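Local coordinates for RNA pseudouridylate synthase domain-containing protein 1 (Homo sapiens, PDB 5VBB) that probably converts uridine to pseudouridine in RNA, as a pseudouridine synthase of the RluA family that would bind its RNA substrate, at residues Lys23-Arg28 and Arg202-Met207; Arg104-Glu109 and Ser239-Leu244; His128-Glu133 and Gly171-Leu176; Val161-Leu166 and Thr226-Leu231. All coordinates share one frame; numbering follows the deposited sequence.

Interaction 1 (Lys23-Arg28 and Arg202-Met207); sequences KHWDVR and RPFRMM
Trp-25 meets Phe-204 and Arg-205 in an aromatic and aliphatic contact between two loops, one following strand 18-23 and the other leading into strand 208-216. The Phe-204 ring turns its edge to the indole face in an offset edge-to-face pair, with ring planes at 86° and Phe-204 CD2 3.5 Å from Trp-25 CZ2. On the same indole face Arg-205 CB makes a CH-pi contact, 4.0 Å from the centroid of the six-membered ring of Trp-25. Farther along, the bent arginine chain brings one face of its guanidinium over Trp-25 CB and CD1, the two flat groups only 27° apart. The other side of the indole is lined by His-24, whose ring is fixed by a nearly straight bond from His-24 ND1 to Trp-25 O (2.8 Å, 170°). A water links the loops, donating to Asp-26 OD1 and accepting from Met-206 N. The guanidinium spends its N-H groups in other directions: Arg-205 NE reaches Met-206 O at 2.8 Å, and NH2 bonds Ser-71 OG. With these groups engaged and one face over the tryptophan, the direct contact between the loops rests mainly on the indole face, the water adding a polar link.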
loop_
_atom_site.group_PDB
_atom_site.type_symbol
_atom_site.label_atom_id
_atom_site.label_comp_id
_atom_site.label_asym_id
_atom_site.label_seq_id
_atom_site.Cartn_x
_atom_site.Cartn_y
_atom_site.Cartn_z
ATOM N N LYS A 23 -3.896 -5.165 8.096
ATOM C CA LYS A 23 -3.445 -6.480 7.649
ATOM C C LYS A 23 -1.951 -6.628 7.868
ATOM O O LYS A 23 -1.199 -5.701 7.648
ATOM C CB LYS A 23 -3.781 -6.723 6.153
ATOM C CG LYS A 23 -3.491 -8.154 5.677
ATOM C CD LYS A 23 -3.730 -8.329 4.175
ATOM C CE LYS A 23 -2.614 -7.937 3.247
ATOM N NZ LYS A 23 -1.388 -8.747 3.360
ATOM N N HIS A 24 -1.537 -7.789 8.302
ATOM C CA HIS A 24 -0.145 -8.039 8.580
ATOM C C HIS A 24 0.578 -8.270 7.249
ATOM O O HIS A 24 -0.035 -8.729 6.267
ATOM C CB HIS A 24 -0.039 -9.272 9.487
ATOM C CG HIS A 24 1.273 -9.421 10.187
ATOM N ND1 HIS A 24 2.387 -9.929 9.536
ATOM C CD2 HIS A 24 1.599 -9.172 11.474
ATOM C CE1 HIS A 24 3.347 -9.980 10.444
ATOM N NE2 HIS A 24 2.926 -9.526 11.620
ATOM N N TRP A 25 1.861 -7.903 7.200
ATOM C CA TRP A 25 2.697 -8.155 6.019
ATOM C C TRP A 25 2.820 -9.699 5.845
ATOM O O TRP A 25 2.764 -10.444 6.829
ATOM C CB TRP A 25 4.100 -7.506 6.140
ATOM C CG TRP A 25 4.826 -7.797 7.423
ATOM C CD1 TRP A 25 4.689 -7.137 8.610
ATOM C CD2 TRP A 25 5.745 -8.867 7.665
ATOM N NE1 TRP A 25 5.445 -7.737 9.577
ATOM C CE2 TRP A 25 6.125 -8.792 9.023
ATOM C CE3 TRP A 25 6.313 -9.863 6.858
ATOM C CZ2 TRP A 25 7.055 -9.669 9.591
ATOM C CZ3 TRP A 25 7.235 -10.742 7.419
ATOM C CH2 TRP A 25 7.597 -10.645 8.772
ATOM N N ASP A 26 2.902 -10.165 4.604
ATOM C CA ASP A 26 3.043 -11.589 4.259
ATOM C C ASP A 26 1.902 -12.420 4.825
ATOM O O ASP A 26 2.115 -13.474 5.427
ATOM C CB ASP A 26 4.409 -12.175 4.660
ATOM C CG ASP A 26 5.551 -11.736 3.786
ATOM O OD1 ASP A 26 5.375 -10.776 3.021
ATOM O OD2 ASP A 26 6.682 -12.248 3.977
ATOM N N VAL A 27 0.680 -11.948 4.591
ATOM C CA VAL A 27 -0.544 -12.659 4.937
ATOM C C VAL A 27 -1.471 -12.530 3.740
ATOM O O VAL A 27 -1.748 -11.434 3.298
ATOM C CB VAL A 27 -1.201 -12.163 6.246
ATOM C CG1 VAL A 27 -2.587 -12.785 6.417
ATOM C CG2 VAL A 27 -0.318 -12.504 7.445
ATOM N N ARG A 28 -1.977 -13.651 3.244
ATOM C CA ARG A 28 -2.868 -13.704 2.095
ATOM C C ARG A 28 -4.325 -13.518 2.492
ATOM O O ARG A 28 -4.742 -14.021 3.523
ATOM C CB ARG A 28 -2.714 -15.082 1.417
ATOM C CG ARG A 28 -3.086 -15.060 -0.069
ATOM C CD ARG A 28 -2.606 -16.313 -0.765
ATOM N NE ARG A 28 -1.214 -16.636 -0.423
ATOM C CZ ARG A 28 -0.132 -16.075 -0.959
ATOM N NH1 ARG A 28 -0.249 -15.163 -1.920
ATOM N NH2 ARG A 28 1.079 -16.450 -0.564
ATOM N N ARG A 202 17.228 -9.611 1.988
ATOM C CA ARG A 202 17.762 -9.364 3.329
ATOM C C ARG A 202 16.773 -8.638 4.265
ATOM O O ARG A 202 16.792 -8.982 5.425
ATOM C CB ARG A 202 19.102 -8.612 3.254
ATOM C CG ARG A 202 20.137 -9.394 2.438
ATOM C CD ARG A 202 21.575 -9.053 2.741
ATOM N NE ARG A 202 22.030 -7.817 2.090
ATOM C CZ ARG A 202 23.069 -7.699 1.251
ATOM N NH1 ARG A 202 23.762 -8.771 0.873
ATOM N NH2 ARG A 202 23.393 -6.512 0.752
ATOM N N PRO A 203 15.894 -7.675 3.863
ATOM C CA PRO A 203 14.960 -7.087 4.843
ATOM C C PRO A 203 13.912 -8.089 5.336
ATOM O O PRO A 203 13.600 -9.073 4.668
ATOM C CB PRO A 203 14.334 -5.902 4.073
ATOM C CG PRO A 203 15.236 -5.652 2.953
ATOM C CD PRO A 203 15.732 -7.014 2.558
ATOM N N PHE A 204 13.407 -7.860 6.548
ATOM C CA PHE A 204 12.472 -8.799 7.166
ATOM C C PHE A 204 11.124 -8.781 6.493
ATOM O O PHE A 204 10.342 -9.704 6.701
ATOM C CB PHE A 204 12.319 -8.524 8.672
ATOM C CG PHE A 204 11.319 -7.460 9.065
ATOM C CD1 PHE A 204 11.697 -6.121 9.155
ATOM C CD2 PHE A 204 10.049 -7.810 9.497
ATOM C CE1 PHE A 204 10.846 -5.179 9.706
ATOM C CE2 PHE A 204 9.165 -6.847 9.984
ATOM C CZ PHE A 204 9.566 -5.532 10.085
ATOM N N ARG A 205 10.824 -7.724 5.708
ATOM C CA ARG A 205 9.538 -7.579 5.032
ATOM C C ARG A 205 9.658 -6.638 3.877
ATOM O O ARG A 205 10.678 -6.000 3.715
ATOM C CB ARG A 205 8.533 -7.001 6.014
ATOM C CG ARG A 205 8.835 -5.591 6.498
ATOM C CD ARG A 205 7.606 -4.957 7.137
ATOM N NE ARG A 205 6.636 -4.644 6.094
ATOM C CZ ARG A 205 5.457 -4.086 6.284
ATOM N NH1 ARG A 205 5.062 -3.753 7.506
ATOM N NH2 ARG A 205 4.659 -3.853 5.254
ATOM N N MET A 206 8.608 -6.521 3.098
ATOM C CA MET A 206 8.553 -5.529 2.048
ATOM C C MET A 206 7.999 -4.263 2.683
ATOM O O MET A 206 6.972 -4.328 3.348
ATOM C CB MET A 206 7.664 -5.974 0.904
ATOM C CG MET A 206 7.729 -5.021 -0.232
ATOM S SD MET A 206 6.809 -5.566 -1.694
ATOM C CE MET A 206 5.130 -5.227 -1.128
ATOM N N MET A 207 8.673 -3.129 2.500
ATOM C CA MET A 207 8.291 -1.871 3.154
ATOM C C MET A 207 7.231 -1.052 2.370
ATOM O O MET A 207 7.485 0.067 1.945
ATOM C CB MET A 207 9.542 -1.011 3.397
ATOM C CG MET A 207 10.679 -1.752 4.094
ATOM S SD MET A 207 10.219 -2.435 5.711
ATOM C CE MET A 207 11.694 -3.408 6.079
HETATM O O HOH W 1 6.219 -8.046 3.420
#

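Interaction 2 (Arg104-Glu109 and Ser239-Leu244); sequences RGHIQE and SPHTLL
A classic beta bulge on strand 238-243, where His-241 and Thr-242 both face His-153 of the neighbouring strand 146-156, presents the imidazole of His-241 to that of His-106 in the loop after strand 96-104. The two side chains approach from opposite directions at the surface. His-106 CE1 lies near the plane of the His-241 ring, at its edge, 3.3 Å from His-241 NE2. The rings are steeply inclined, at 82°, with centroids 4.9 Å apart. Each imidazole is also held by its own surroundings. The CG of His-241 sits between its backbone N and carbonyl carbon (chi1 49°), which carries NE2 toward the loop while ND1 stays beside the next residue, 3.0 Å from Thr-242 OG1 in a nearly straight hydrogen bond. His-106 NE2 is hydrogen-bonded to Gly-154 O, and the His-106 ring stacks on His-153, so this loop histidine is tied to strand 146-156, the same strand that pairs with the bulge. Replacing His-106 by an alanine would probably leave Gly-154 O without this donor, His-153 without its stacked ring and the edge of His-241 without its neighbour. Because His-106 NE2 faces a carbonyl oxygen it probably carries a proton, and with another imidazole so near, protonation of both rings at once is likely to be disfavoured.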
loop_
_atom_site.group_PDB
_atom_site.type_symbol
_atom_site.label_atom_id
_atom_site.label_comp_id
_atom_site.label_asym_id
_atom_site.label_seq_id
_atom_site.Cartn_x
_atom_site.Cartn_y
_atom_site.Cartn_z
ATOM N N ARG A 104 14.363 2.507 -2.102
ATOM C CA ARG A 104 15.826 2.546 -2.290
ATOM C C ARG A 104 16.286 3.889 -2.841
ATOM O O ARG A 104 15.683 4.384 -3.780
ATOM C CB ARG A 104 16.293 1.442 -3.261
ATOM C CG ARG A 104 16.102 0.005 -2.764
ATOM C CD ARG A 104 17.122 -0.318 -1.728
ATOM N NE ARG A 104 16.978 -1.648 -1.139
ATOM C CZ ARG A 104 17.507 -1.999 0.023
ATOM N NH1 ARG A 104 18.219 -1.126 0.725
ATOM N NH2 ARG A 104 17.297 -3.212 0.514
ATOM N N GLY A 105 17.367 4.435 -2.277
ATOM C CA GLY A 105 17.955 5.702 -2.692
ATOM C C GLY A 105 17.295 6.922 -2.086
ATOM O O GLY A 105 16.160 6.858 -1.606
ATOM N N HIS A 106 18.016 8.052 -2.113
ATOM C CA HIS A 106 17.554 9.360 -1.651
ATOM C C HIS A 106 16.907 10.093 -2.839
ATOM O O HIS A 106 17.620 10.464 -3.764
ATOM C CB HIS A 106 18.741 10.190 -1.123
ATOM C CG HIS A 106 19.243 9.715 0.210
ATOM N ND1 HIS A 106 20.437 10.166 0.726
ATOM C CD2 HIS A 106 18.629 8.940 1.138
ATOM C CE1 HIS A 106 20.560 9.585 1.910
ATOM N NE2 HIS A 106 19.485 8.846 2.207
ATOM N N ILE A 107 15.574 10.293 -2.823
ATOM C CA ILE A 107 14.862 10.983 -3.910
ATOM C C ILE A 107 15.040 12.468 -3.656
ATOM O O ILE A 107 14.619 12.936 -2.601
ATOM C CB ILE A 107 13.386 10.539 -3.916
ATOM C CG1 ILE A 107 13.319 9.025 -4.211
ATOM C CG2 ILE A 107 12.564 11.333 -4.936
ATOM C CD1 ILE A 107 11.937 8.360 -4.207
ATOM N N GLN A 108 15.691 13.210 -4.579
ATOM C CA GLN A 108 15.993 14.626 -4.341
ATOM C C GLN A 108 14.799 15.550 -4.598
ATOM O O GLN A 108 14.707 16.572 -3.936
ATOM C CB GLN A 108 17.201 15.070 -5.175
ATOM C CG GLN A 108 18.455 14.218 -4.940
ATOM C CD GLN A 108 18.934 14.203 -3.497
ATOM O OE1 GLN A 108 18.801 15.189 -2.754
ATOM N NE2 GLN A 108 19.546 13.098 -3.076
ATOM N N GLU A 109 13.862 15.178 -5.471
ATOM C CA GLU A 109 12.633 15.977 -5.710
ATOM C C GLU A 109 11.724 15.829 -4.483
ATOM O O GLU A 109 11.607 14.721 -3.978
ATOM C CB GLU A 109 11.864 15.453 -6.931
ATOM C CG GLU A 109 12.618 15.501 -8.246
ATOM C CD GLU A 109 13.416 14.285 -8.676
ATOM O OE1 GLU A 109 13.314 13.228 -8.013
ATOM O OE2 GLU A 109 14.177 14.402 -9.666
ATOM N N SER A 239 16.917 4.321 10.207
ATOM C CA SER A 239 17.582 5.460 10.816
ATOM C C SER A 239 17.326 6.739 9.993
ATOM O O SER A 239 18.101 7.081 9.087
ATOM C CB SER A 239 19.073 5.191 10.961
ATOM O OG SER A 239 19.635 6.160 11.826
ATOM N N PRO A 240 16.241 7.462 10.304
ATOM C CA PRO A 240 15.981 8.725 9.581
ATOM C C PRO A 240 17.025 9.778 9.909
ATOM O O PRO A 240 17.396 9.878 11.072
ATOM C CB PRO A 240 14.584 9.149 10.048
ATOM C CG PRO A 240 14.200 8.249 11.126
ATOM C CD PRO A 240 15.220 7.187 11.333
ATOM N N HIS A 241 17.539 10.514 8.896
ATOM C CA HIS A 241 18.530 11.581 9.132
ATOM C C HIS A 241 18.045 12.966 8.681
ATOM O O HIS A 241 18.438 13.940 9.325
ATOM C CB HIS A 241 19.917 11.320 8.524
ATOM C CG HIS A 241 20.001 10.896 7.092
ATOM N ND1 HIS A 241 19.792 11.798 6.041
ATOM C CD2 HIS A 241 20.518 9.753 6.579
ATOM C CE1 HIS A 241 20.056 11.117 4.930
ATOM N NE2 HIS A 241 20.454 9.857 5.216
ATOM N N THR A 242 17.258 13.081 7.591
ATOM C CA THR A 242 16.788 14.398 7.111
ATOM C C THR A 242 15.280 14.403 6.952
ATOM O O THR A 242 14.737 13.548 6.258
ATOM C CB THR A 242 17.418 14.768 5.772
ATOM O OG1 THR A 242 18.830 14.642 5.865
ATOM C CG2 THR A 242 17.047 16.204 5.321
ATOM N N LEU A 243 14.617 15.383 7.554
ATOM C CA LEU A 243 13.177 15.542 7.418
ATOM C C LEU A 243 12.882 16.464 6.258
ATOM O O LEU A 243 13.354 17.593 6.262
ATOM C CB LEU A 243 12.577 16.131 8.696
ATOM C CG LEU A 243 11.049 16.326 8.693
ATOM C CD1 LEU A 243 10.318 15.005 8.723
ATOM C CD2 LEU A 243 10.630 17.168 9.869
ATOM N N LEU A 244 12.103 15.998 5.272
ATOM C CA LEU A 244 11.669 16.841 4.168
ATOM C C LEU A 244 10.260 17.353 4.453
ATOM O O LEU A 244 10.023 18.567 4.379
ATOM C CB LEU A 244 11.726 16.119 2.803
ATOM C CG LEU A 244 13.140 15.989 2.177
ATOM C CD1 LEU A 244 13.819 14.734 2.626
ATOM C CD2 LEU A 244 13.068 15.997 0.629
#

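Interaction 3 (His128-Glu133 and Gly171-Leu176); sequences HTMCIE and GRTHQL. With SO4 (sulfate ion), chain D; SO4 (sulfate ion), chain C.
Thr-173 and His-174 belong to the Gly-Arg-Thr-His-Gln sequence characteristic of RluA-type pseudouridine synthases, and pack against Thr-129 and Met-130 beside the probable active site, the nearest side-chain atoms of His-174 and the probable catalytic Asp-67 being about 3 Å apart. Met-130 crosses Thr-173 at about a right angle: its CG approaches Thr-173 O at 3.3 Å and its SD lies 3.7 Å from Thr-173 CB. The edge of the His-174 ring points to Thr-129, with His-174 CE1 3.8 Å from Thr-129 OG1. Tyr-193 OH ties the two sides together, bonding His-174 ND1 and Met-130 N. Bends in the Arg-172 chain (chi2 -87°, chi3 65°) set its guanidinium between two sulfates, both at its edge. Arg-172 NH1 bonds O2 of the chain D sulfate at 2.9 Å, and Thr-173 OG1 donates to O4 of the same ion at 2.6 Å. Arg-172 NH2 bonds O1 of the chain C sulfate at 3.0 Å. A leucine in place of Arg-172 would probably leave both anions short of a positive partner. The sulfates probably come from the crystallisation liquor, yet this basic cluster, with Arg-93, Arg-120 and Lys-142, is consistent with a site for RNA phosphates.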
loop_
_atom_site.group_PDB
_atom_site.type_symbol
_atom_site.label_atom_id
_atom_site.label_comp_id
_atom_site.label_asym_id
_atom_site.label_seq_id
_atom_site.Cartn_x
_atom_site.Cartn_y
_atom_site.Cartn_z
ATOM N N HIS A 128 7.682 -11.285 -12.816
ATOM C CA HIS A 128 7.319 -9.873 -12.644
ATOM C C HIS A 128 6.060 -9.649 -13.483
ATOM O O HIS A 128 6.150 -9.440 -14.677
ATOM C CB HIS A 128 8.476 -8.929 -13.061
ATOM C CG HIS A 128 9.846 -9.516 -12.900
ATOM N ND1 HIS A 128 10.372 -9.795 -11.647
ATOM C CD2 HIS A 128 10.752 -9.869 -13.841
ATOM C CE1 HIS A 128 11.564 -10.327 -11.863
ATOM N NE2 HIS A 128 11.844 -10.374 -13.171
ATOM N N THR A 129 4.894 -9.755 -12.844
ATOM C CA THR A 129 3.577 -9.692 -13.467
ATOM C C THR A 129 3.375 -8.454 -14.344
ATOM O O THR A 129 2.985 -8.580 -15.507
ATOM C CB THR A 129 2.472 -9.735 -12.370
ATOM O OG1 THR A 129 2.742 -10.809 -11.454
ATOM C CG2 THR A 129 1.075 -9.935 -12.952
ATOM N N MET A 130 3.712 -7.286 -13.813
ATOM C CA MET A 130 3.443 -6.007 -14.445
ATOM C C MET A 130 4.700 -5.309 -14.958
ATOM O O MET A 130 5.807 -5.595 -14.508
ATOM C CB MET A 130 2.729 -5.115 -13.410
ATOM C CG MET A 130 1.519 -5.783 -12.731
ATOM S SD MET A 130 0.164 -6.341 -13.794
ATOM C CE MET A 130 -0.524 -4.768 -14.301
ATOM N N CYS A 131 4.532 -4.372 -15.893
ATOM C CA CYS A 131 5.642 -3.613 -16.474
ATOM C C CYS A 131 5.217 -2.225 -16.896
ATOM O O CYS A 131 4.048 -1.968 -17.100
ATOM C CB CYS A 131 6.209 -4.361 -17.677
ATOM S SG CYS A 131 4.975 -4.743 -18.939
ATOM N N ILE A 132 6.207 -1.375 -17.138
ATOM C CA ILE A 132 6.016 -0.008 -17.624
ATOM C C ILE A 132 5.894 -0.052 -19.126
ATOM O O ILE A 132 6.636 -0.805 -19.766
ATOM C CB ILE A 132 7.248 0.860 -17.212
ATOM C CG1 ILE A 132 7.342 0.953 -15.692
ATOM C CG2 ILE A 132 7.200 2.233 -17.818
ATOM C CD1 ILE A 132 6.259 1.879 -15.029
ATOM N N GLU A 133 5.049 0.832 -19.705
ATOM C CA GLU A 133 4.867 0.964 -21.167
ATOM C C GLU A 133 6.220 1.219 -21.801
ATOM O O GLU A 133 7.056 1.876 -21.187
ATOM C CB GLU A 133 3.936 2.153 -21.490
ATOM C CG GLU A 133 4.657 3.493 -21.352
ATOM C CD GLU A 133 3.841 4.753 -21.445
ATOM O OE1 GLU A 133 3.576 5.198 -22.582
ATOM O OE2 GLU A 133 3.631 5.388 -20.389
ATOM N N GLY A 171 -5.856 2.219 -10.109
ATOM C CA GLY A 171 -5.784 0.948 -9.420
ATOM C C GLY A 171 -5.099 -0.163 -10.181
ATOM O O GLY A 171 -5.571 -1.291 -10.153
ATOM N N ARG A 172 -3.943 0.092 -10.785
ATOM C CA ARG A 172 -3.277 -0.968 -11.569
ATOM C C ARG A 172 -2.719 -2.020 -10.634
ATOM O O ARG A 172 -2.336 -1.687 -9.534
ATOM C CB ARG A 172 -2.137 -0.401 -12.436
ATOM C CG ARG A 172 -2.497 0.772 -13.327
ATOM C CD ARG A 172 -3.042 0.296 -14.664
ATOM N NE ARG A 172 -4.318 -0.409 -14.481
ATOM C CZ ARG A 172 -5.499 0.165 -14.268
ATOM N NH1 ARG A 172 -6.585 -0.582 -14.099
ATOM N NH2 ARG A 172 -5.610 1.493 -14.229
ATOM N N THR A 173 -2.592 -3.259 -11.081
ATOM C CA THR A 173 -2.004 -4.311 -10.238
ATOM C C THR A 173 -0.548 -3.957 -9.934
ATOM O O THR A 173 0.135 -3.446 -10.803
ATOM C CB THR A 173 -2.150 -5.672 -10.932
ATOM O OG1 THR A 173 -3.528 -6.026 -10.946
ATOM C CG2 THR A 173 -1.311 -6.779 -10.253
ATOM N N HIS A 174 -0.110 -4.103 -8.682
ATOM C CA HIS A 174 1.260 -3.765 -8.240
ATOM C C HIS A 174 1.695 -2.335 -8.644
ATOM O O HIS A 174 2.886 -2.077 -8.819
ATOM C CB HIS A 174 2.263 -4.772 -8.785
ATOM C CG HIS A 174 1.954 -6.205 -8.478
ATOM N ND1 HIS A 174 2.468 -7.218 -9.253
ATOM C CD2 HIS A 174 1.193 -6.748 -7.502
ATOM C CE1 HIS A 174 2.047 -8.349 -8.703
ATOM N NE2 HIS A 174 1.257 -8.114 -7.666
ATOM N N GLN A 175 0.741 -1.418 -8.807
ATOM C CA GLN A 175 1.039 -0.054 -9.277
ATOM C C GLN A 175 2.162 0.645 -8.570
ATOM O O GLN A 175 3.068 1.166 -9.209
ATOM C CB GLN A 175 -0.178 0.833 -9.122
ATOM C CG GLN A 175 0.078 2.249 -9.594
ATOM C CD GLN A 175 -1.157 3.022 -9.937
ATOM O OE1 GLN A 175 -2.117 2.505 -10.531
ATOM N NE2 GLN A 175 -1.175 4.285 -9.577
ATOM N N LEU A 176 2.082 0.701 -7.252
ATOM C CA LEU A 176 3.050 1.466 -6.464
ATOM C C LEU A 176 4.423 0.840 -6.577
ATOM O O LEU A 176 5.419 1.541 -6.729
ATOM C CB LEU A 176 2.597 1.491 -4.988
ATOM C CG LEU A 176 1.203 2.051 -4.779
ATOM C CD1 LEU A 176 0.778 1.908 -3.365
ATOM C CD2 LEU A 176 1.117 3.489 -5.233
HETATM S S SO4 D . -4.620 -4.132 -14.217
HETATM O O1 SO4 D . -4.456 -4.952 -15.414
HETATM O O2 SO4 D . -5.909 -3.409 -14.270
HETATM O O3 SO4 D . -3.482 -3.210 -14.069
HETATM O O4 SO4 D . -4.621 -5.003 -13.080
HETATM S S SO4 C . -8.554 2.525 -12.507
HETATM O O1 SO4 C . -7.775 3.416 -13.365
HETATM O O2 SO4 C . -9.491 1.798 -13.323
HETATM O O3 SO4 C . -7.717 1.542 -11.882
HETATM O O4 SO4 C . -9.232 3.297 -11.476
#

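Interaction 4 (Val161-Leu166 and Thr226-Leu231); sequences VSKVLL and TPDPFL
Lys-163 NZ bridges two acceptors of the 226-231 loop, the carboxylate of Asp-228 and the backbone carbonyl of Phe-230. The salt bridge is short, 2.6 Å from Lys-163 NZ to Asp-228 OD2, and it uses the syn lone pair of that oxygen. The second bond, from Lys-163 NZ to Phe-230 O at 3.0 Å, arrives from above the carbonyl plane, 40° out of it. A fully extended chain, with CG opposite the backbone N (chi1 -175°), carries the amine from strand 159-168 of the large antiparallel sheet out to this loop. There the backbone forms an Asx turn: Asp-228 OD1 accepts from Phe-230 N at 3.0 Å, the donor lying above the carboxylate plane. Both carboxylate oxygens are therefore engaged, one by the lysine and one by the turn, and the turn holds the acid facing its cation. Phe-230 CB packs against the last methylene, 4.1 Å from Lys-163 CE, and Leu-231 CD2 lies as far from Lys-163 NZ, while Leu-102 and Glu-152 of the adjoining strands touch the lysine chain. With the lysine buried, the adjacent carboxylate probably helps to keep it protonated. At the start of the loop, Thr-226 OG1 is satisfied by His-209 NE2.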
loop_
_atom_site.group_PDB
_atom_site.type_symbol
_atom_site.label_atom_id
_atom_site.label_comp_id
_atom_site.label_asym_id
_atom_site.label_seq_id
_atom_site.Cartn_x
_atom_site.Cartn_y
_atom_site.Cartn_z
ATOM N N VAL A 161 17.917 5.266 1.804
ATOM C CA VAL A 161 16.530 5.045 1.430
ATOM C C VAL A 161 15.729 6.327 1.674
ATOM O O VAL A 161 16.109 7.187 2.494
ATOM C CB VAL A 161 15.826 3.851 2.160
ATOM C CG1 VAL A 161 16.556 2.525 1.971
ATOM C CG2 VAL A 161 15.552 4.154 3.607
ATOM N N SER A 162 14.569 6.369 1.053
ATOM C CA SER A 162 13.608 7.458 1.258
ATOM C C SER A 162 12.315 6.944 1.846
ATOM O O SER A 162 11.719 6.023 1.306
ATOM C CB SER A 162 13.280 8.155 -0.058
ATOM O OG SER A 162 14.443 8.729 -0.626
ATOM N N LYS A 163 11.833 7.587 2.901
ATOM C CA LYS A 163 10.511 7.298 3.408
ATOM C C LYS A 163 9.537 8.192 2.629
ATOM O O LYS A 163 9.755 9.407 2.547
ATOM C CB LYS A 163 10.406 7.587 4.898
ATOM C CG LYS A 163 9.048 7.173 5.438
ATOM C CD LYS A 163 9.053 7.255 6.937
ATOM C CE LYS A 163 7.680 7.020 7.478
ATOM N NZ LYS A 163 7.637 7.175 8.958
ATOM N N VAL A 164 8.490 7.593 2.019
ATOM C CA VAL A 164 7.573 8.338 1.174
ATOM C C VAL A 164 6.132 8.077 1.496
ATOM O O VAL A 164 5.789 7.018 2.025
ATOM C CB VAL A 164 7.811 8.040 -0.333
ATOM C CG1 VAL A 164 9.264 8.278 -0.732
ATOM C CG2 VAL A 164 7.394 6.609 -0.689
ATOM N N LEU A 165 5.274 9.016 1.062
ATOM C CA LEU A 165 3.824 8.878 1.073
ATOM C C LEU A 165 3.444 8.703 -0.408
ATOM O O LEU A 165 3.888 9.495 -1.255
ATOM C CB LEU A 165 3.162 10.129 1.656
ATOM C CG LEU A 165 1.615 10.174 1.726
ATOM C CD1 LEU A 165 1.082 9.126 2.645
ATOM C CD2 LEU A 165 1.155 11.488 2.237
ATOM N N LEU A 166 2.631 7.692 -0.724
ATOM C CA LEU A 166 2.191 7.411 -2.088
ATOM C C LEU A 166 0.713 7.487 -2.178
ATOM O O LEU A 166 0.029 6.820 -1.407
ATOM C CB LEU A 166 2.640 6.027 -2.524
ATOM C CG LEU A 166 4.161 5.811 -2.525
ATOM C CD1 LEU A 166 4.499 4.374 -2.469
ATOM C CD2 LEU A 166 4.813 6.485 -3.690
ATOM N N THR A 226 -4.197 4.368 9.702
ATOM C CA THR A 226 -3.574 3.408 10.580
ATOM C C THR A 226 -2.274 3.939 11.185
ATOM O O THR A 226 -1.682 4.884 10.638
ATOM C CB THR A 226 -3.165 2.119 9.820
ATOM O OG1 THR A 226 -1.981 2.396 9.065
ATOM C CG2 THR A 226 -4.248 1.544 8.957
ATOM N N PRO A 227 -1.743 3.253 12.227
ATOM C CA PRO A 227 -0.424 3.629 12.743
ATOM C C PRO A 227 0.667 3.440 11.688
ATOM O O PRO A 227 0.560 2.589 10.803
ATOM C CB PRO A 227 -0.192 2.640 13.892
ATOM C CG PRO A 227 -1.534 2.170 14.283
ATOM C CD PRO A 227 -2.301 2.118 12.990
ATOM N N ASP A 228 1.693 4.263 11.776
ATOM C CA ASP A 228 2.845 4.237 10.862
ATOM C C ASP A 228 3.835 3.156 11.350
ATOM O O ASP A 228 4.379 3.312 12.440
ATOM C CB ASP A 228 3.502 5.606 10.883
ATOM C CG ASP A 228 4.795 5.739 10.117
ATOM O OD1 ASP A 228 5.200 4.758 9.447
ATOM O OD2 ASP A 228 5.370 6.828 10.146
ATOM N N PRO A 229 4.116 2.090 10.574
ATOM C CA PRO A 229 5.045 1.058 11.051
ATOM C C PRO A 229 6.517 1.335 10.791
ATOM O O PRO A 229 7.366 0.605 11.300
ATOM C CB PRO A 229 4.613 -0.162 10.231
ATOM C CG PRO A 229 4.250 0.439 8.902
ATOM C CD PRO A 229 3.578 1.737 9.242
ATOM N N PHE A 230 6.834 2.331 9.971
ATOM C CA PHE A 230 8.207 2.608 9.543
ATOM C C PHE A 230 8.790 3.692 10.399
ATOM O O PHE A 230 9.079 4.779 9.934
ATOM C CB PHE A 230 8.217 2.950 8.047
ATOM C CG PHE A 230 7.549 1.885 7.183
ATOM C CD1 PHE A 230 7.787 0.527 7.402
ATOM C CD2 PHE A 230 6.690 2.240 6.153
ATOM C CE1 PHE A 230 7.145 -0.448 6.619
ATOM C CE2 PHE A 230 6.081 1.267 5.355
ATOM C CZ PHE A 230 6.370 -0.060 5.538
ATOM N N LEU A 231 8.984 3.351 11.681
ATOM C CA LEU A 231 9.529 4.254 12.681
ATOM C C LEU A 231 10.758 3.640 13.333
ATOM O O LEU A 231 10.738 2.452 13.625
ATOM C CB LEU A 231 8.497 4.482 13.783
ATOM C CG LEU A 231 7.216 5.213 13.383
ATOM C CD1 LEU A 231 6.212 5.180 14.532
ATOM C CD2 LEU A 231 7.507 6.649 12.988
#

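Interactions 1, 2 and 4 are neighbours around the large antiparallel sheet. Interactions 2 and 4 have centres 12 Å apart, and Ser-162 OG probably hydrogen-bonds both Gly-105 O and Ile-107 N. Interactions 1 and 4, with centres 14 Å apart, meet where the Phe-230 ring packs on Met-207 and Arg-205, and interaction 1 touches interaction 2 through Pro-203 and Arg-104. The centre of interaction 3 is 19 to 24 Å from theirs; it touches them only through Leu-176 on Leu-166, which joins the sheet to helix 175-182 beside the probable active site. All four first segments precede all four second ones, interaction 3 closing first, then 1, 4 and 2, so later parts of the chain return to earlier ones.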